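DNA protection during starvation protein (Brevibacillus brevis, PDB 1N1Q) probably protects DNA during starvation, binding and condensing the chromosome and oxidising iron(II) with hydrogen peroxide for storage as mineral in its hollow twelve-subunit shell. Local coordinates at residues H28-N33 against S98-D103. Sequence-based numbering, arbitrary orientation.
With FEO (mu-oxo-diiron), chain F.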
loop_
_atom_site.group_PDB
_atom_site.type_symbol
_atom_site.label_atom_id
_atom_site.label_comp_id
_atom_site.label_asym_id
_atom_site.label_seq_id
_atom_site.Cartn_x
_atom_site.Cartn_y
_atom_site.Cartn_z
ATOM N N HIS A 28 -23.780 -1.856 -9.061
ATOM C CA HIS A 28 -23.308 -2.588 -7.884
ATOM C C HIS A 28 -24.539 -3.214 -7.246
ATOM O O HIS A 28 -24.511 -4.353 -6.792
ATOM C CB HIS A 28 -22.641 -1.634 -6.879
ATOM C CG HIS A 28 -21.156 -1.530 -7.038
ATOM N ND1 HIS A 28 -20.282 -2.452 -6.501
ATOM C CD2 HIS A 28 -20.388 -0.616 -7.678
ATOM C CE1 HIS A 28 -19.042 -2.109 -6.799
ATOM N NE2 HIS A 28 -19.078 -0.998 -7.512
ATOM N N ASN A 29 -25.629 -2.454 -7.233
ATOM C CA ASN A 29 -26.889 -2.923 -6.656
ATOM C C ASN A 29 -27.311 -4.222 -7.329
ATOM O O ASN A 29 -27.623 -5.204 -6.665
ATOM C CB ASN A 29 -27.984 -1.867 -6.836
ATOM C CG ASN A 29 -29.275 -2.233 -6.125
ATOM O OD1 ASN A 29 -29.857 -3.287 -6.374
ATOM N ND2 ASN A 29 -29.732 -1.354 -5.234
ATOM N N PHE A 30 -27.305 -4.223 -8.655
ATOM C CA PHE A 30 -27.681 -5.399 -9.424
ATOM C C PHE A 30 -26.654 -6.525 -9.249
ATOM O O PHE A 30 -27.009 -7.711 -9.168
ATOM C CB PHE A 30 -27.833 -5.017 -10.901
ATOM C CG PHE A 30 -28.970 -4.058 -11.166
ATOM C CD1 PHE A 30 -29.134 -3.471 -12.419
ATOM C CD2 PHE A 30 -29.887 -3.750 -10.163
ATOM C CE1 PHE A 30 -30.193 -2.592 -12.670
ATOM C CE2 PHE A 30 -30.947 -2.875 -10.402
ATOM C CZ PHE A 30 -31.102 -2.295 -11.660
ATOM N N HIS A 31 -25.383 -6.143 -9.180
ATOM C CA HIS A 31 -24.281 -7.087 -8.994
ATOM C C HIS A 31 -24.509 -7.862 -7.696
ATOM O O HIS A 31 -24.330 -9.080 -7.635
ATOM C CB HIS A 31 -22.977 -6.290 -8.910
ATOM C CG HIS A 31 -21.766 -7.100 -8.552
ATOM N ND1 HIS A 31 -21.138 -7.947 -9.442
ATOM C CD2 HIS A 31 -21.028 -7.135 -7.417
ATOM C CE1 HIS A 31 -20.064 -8.463 -8.873
ATOM N NE2 HIS A 31 -19.974 -7.987 -7.643
ATOM N N TRP A 32 -24.936 -7.133 -6.670
ATOM C CA TRP A 32 -25.179 -7.704 -5.351
ATOM C C TRP A 32 -26.493 -8.461 -5.172
ATOM O O TRP A 32 -26.520 -9.556 -4.630
ATOM C CB TRP A 32 -25.142 -6.606 -4.281
ATOM C CG TRP A 32 -23.835 -5.882 -4.168
ATOM C CD1 TRP A 32 -22.588 -6.420 -4.320
ATOM C CD2 TRP A 32 -23.640 -4.501 -3.832
ATOM N NE1 TRP A 32 -21.629 -5.464 -4.103
ATOM C CE2 TRP A 32 -22.244 -4.275 -3.800
ATOM C CE3 TRP A 32 -24.507 -3.434 -3.555
ATOM C CZ2 TRP A 32 -21.691 -3.022 -3.500
ATOM C CZ3 TRP A 32 -23.959 -2.183 -3.259
ATOM C CH2 TRP A 32 -22.561 -1.990 -3.234
ATOM N N ASN A 33 -27.585 -7.872 -5.638
ATOM C CA ASN A 33 -28.906 -8.454 -5.449
ATOM C C ASN A 33 -29.466 -9.420 -6.485
ATOM O O ASN A 33 -30.509 -10.041 -6.239
ATOM C CB ASN A 33 -29.916 -7.327 -5.215
ATOM C CG ASN A 33 -29.578 -6.495 -3.994
ATOM O OD1 ASN A 33 -29.419 -7.024 -2.896
ATOM N ND2 ASN A 33 -29.466 -5.189 -4.179
ATOM N N SER A 98 -33.325 -5.638 -18.056
ATOM C CA SER A 98 -34.241 -4.753 -18.755
ATOM C C SER A 98 -34.019 -3.295 -18.328
ATOM O O SER A 98 -34.107 -2.371 -19.141
ATOM C CB SER A 98 -35.680 -5.184 -18.464
ATOM O OG SER A 98 -36.588 -4.473 -19.277
ATOM N N SER A 99 -33.712 -3.100 -17.050
ATOM C CA SER A 99 -33.463 -1.758 -16.528
ATOM C C SER A 99 -32.181 -1.158 -17.130
ATOM O O SER A 99 -32.125 0.032 -17.455
ATOM C CB SER A 99 -33.354 -1.804 -15.004
ATOM O OG SER A 99 -32.932 -0.556 -14.488
ATOM N N VAL A 100 -31.150 -1.982 -17.273
ATOM C CA VAL A 100 -29.899 -1.504 -17.852
ATOM C C VAL A 100 -30.141 -1.162 -19.311
ATOM O O VAL A 100 -29.602 -0.184 -19.825
ATOM C CB VAL A 100 -28.784 -2.558 -17.755
ATOM C CG1 VAL A 100 -27.527 -2.055 -18.447
ATOM C CG2 VAL A 100 -28.497 -2.866 -16.289
ATOM N N VAL A 101 -30.959 -1.969 -19.982
ATOM C CA VAL A 101 -31.277 -1.705 -21.381
ATOM C C VAL A 101 -31.965 -0.341 -21.483
ATOM O O VAL A 101 -31.591 0.478 -22.319
ATOM C CB VAL A 101 -32.208 -2.788 -21.969
ATOM C CG1 VAL A 101 -32.776 -2.324 -23.312
ATOM C CG2 VAL A 101 -31.431 -4.089 -22.157
ATOM N N ASN A 102 -32.951 -0.101 -20.619
ATOM C CA ASN A 102 -33.669 1.170 -20.622
ATOM C C ASN A 102 -32.723 2.340 -20.361
ATOM O O ASN A 102 -32.764 3.345 -21.063
ATOM C CB ASN A 102 -34.777 1.190 -19.565
ATOM C CG ASN A 102 -35.907 0.234 -19.884
ATOM O OD1 ASN A 102 -36.104 -0.149 -21.039
ATOM N ND2 ASN A 102 -36.662 -0.149 -18.862
ATOM N N ASP A 103 -31.873 2.207 -19.347
ATOM C CA ASP A 103 -30.931 3.269 -19.009
ATOM C C ASP A 103 -29.946 3.546 -20.143
ATOM O O ASP A 103 -29.728 4.701 -20.525
ATOM C CB ASP A 103 -30.168 2.913 -17.729
ATOM C CG ASP A 103 -31.057 2.942 -16.495
ATOM O OD1 ASP A 103 -32.204 3.415 -16.597
ATOM O OD2 ASP A 103 -30.601 2.498 -15.429
HETATM FE FE1 FEO F . -18.485 -8.123 -6.054
HETATM FE FE2 FEO F . -16.927 -11.048 -6.209
HETATM O O FEO F . -17.161 -9.192 -7.030
HETATM O O HOH W 1 -18.562 -12.152 -5.330
#
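Phe30 reaches from helix 4-33 to Ser99 and Val100 on helix 93-120, joining two helices of the ferritin-like four-helix bundle on which the Dps subunit is built. The backbones stay well apart, with CA of Phe30 9.5 Å from CA of Val100, a separation that a long, flat, apolar side chain can span. From CB, which points at the other helix, chi1 (-65°) sends CG off beside the backbone N, and chi2 (171°), with CD1 nearly anti to CA, lays the ring so that its CD1-CE1-CZ edge leads. CD1 then meets CG2 of Val100 at 4.0 Å; CE1 lies between that methyl and the serine; and CZ, at the tip, comes 3.8 Å from Ser99 OG. Both partners lie near the ring plane, so the rim rather than a face makes the contact. Val100 offers a compact branch that also packs on Phe46 and Leu144, while small Ser99 leaves room for the ring tip. An alanine in place of Phe30 would probably leave the Val100 methyl and Ser99 without their partner across the helix pair. The neighbouring His31 serves the ferroxidase centre instead, which lies between subunits: Asp58 and Glu62 of the second subunit bind the same iron. Two bonds together hold the imidazole's rotation: His31 ND1 donates to the backbone O of His43, and NE2 of His31 binds FE1 of the mu-oxo-diiron group at 2.2 Å.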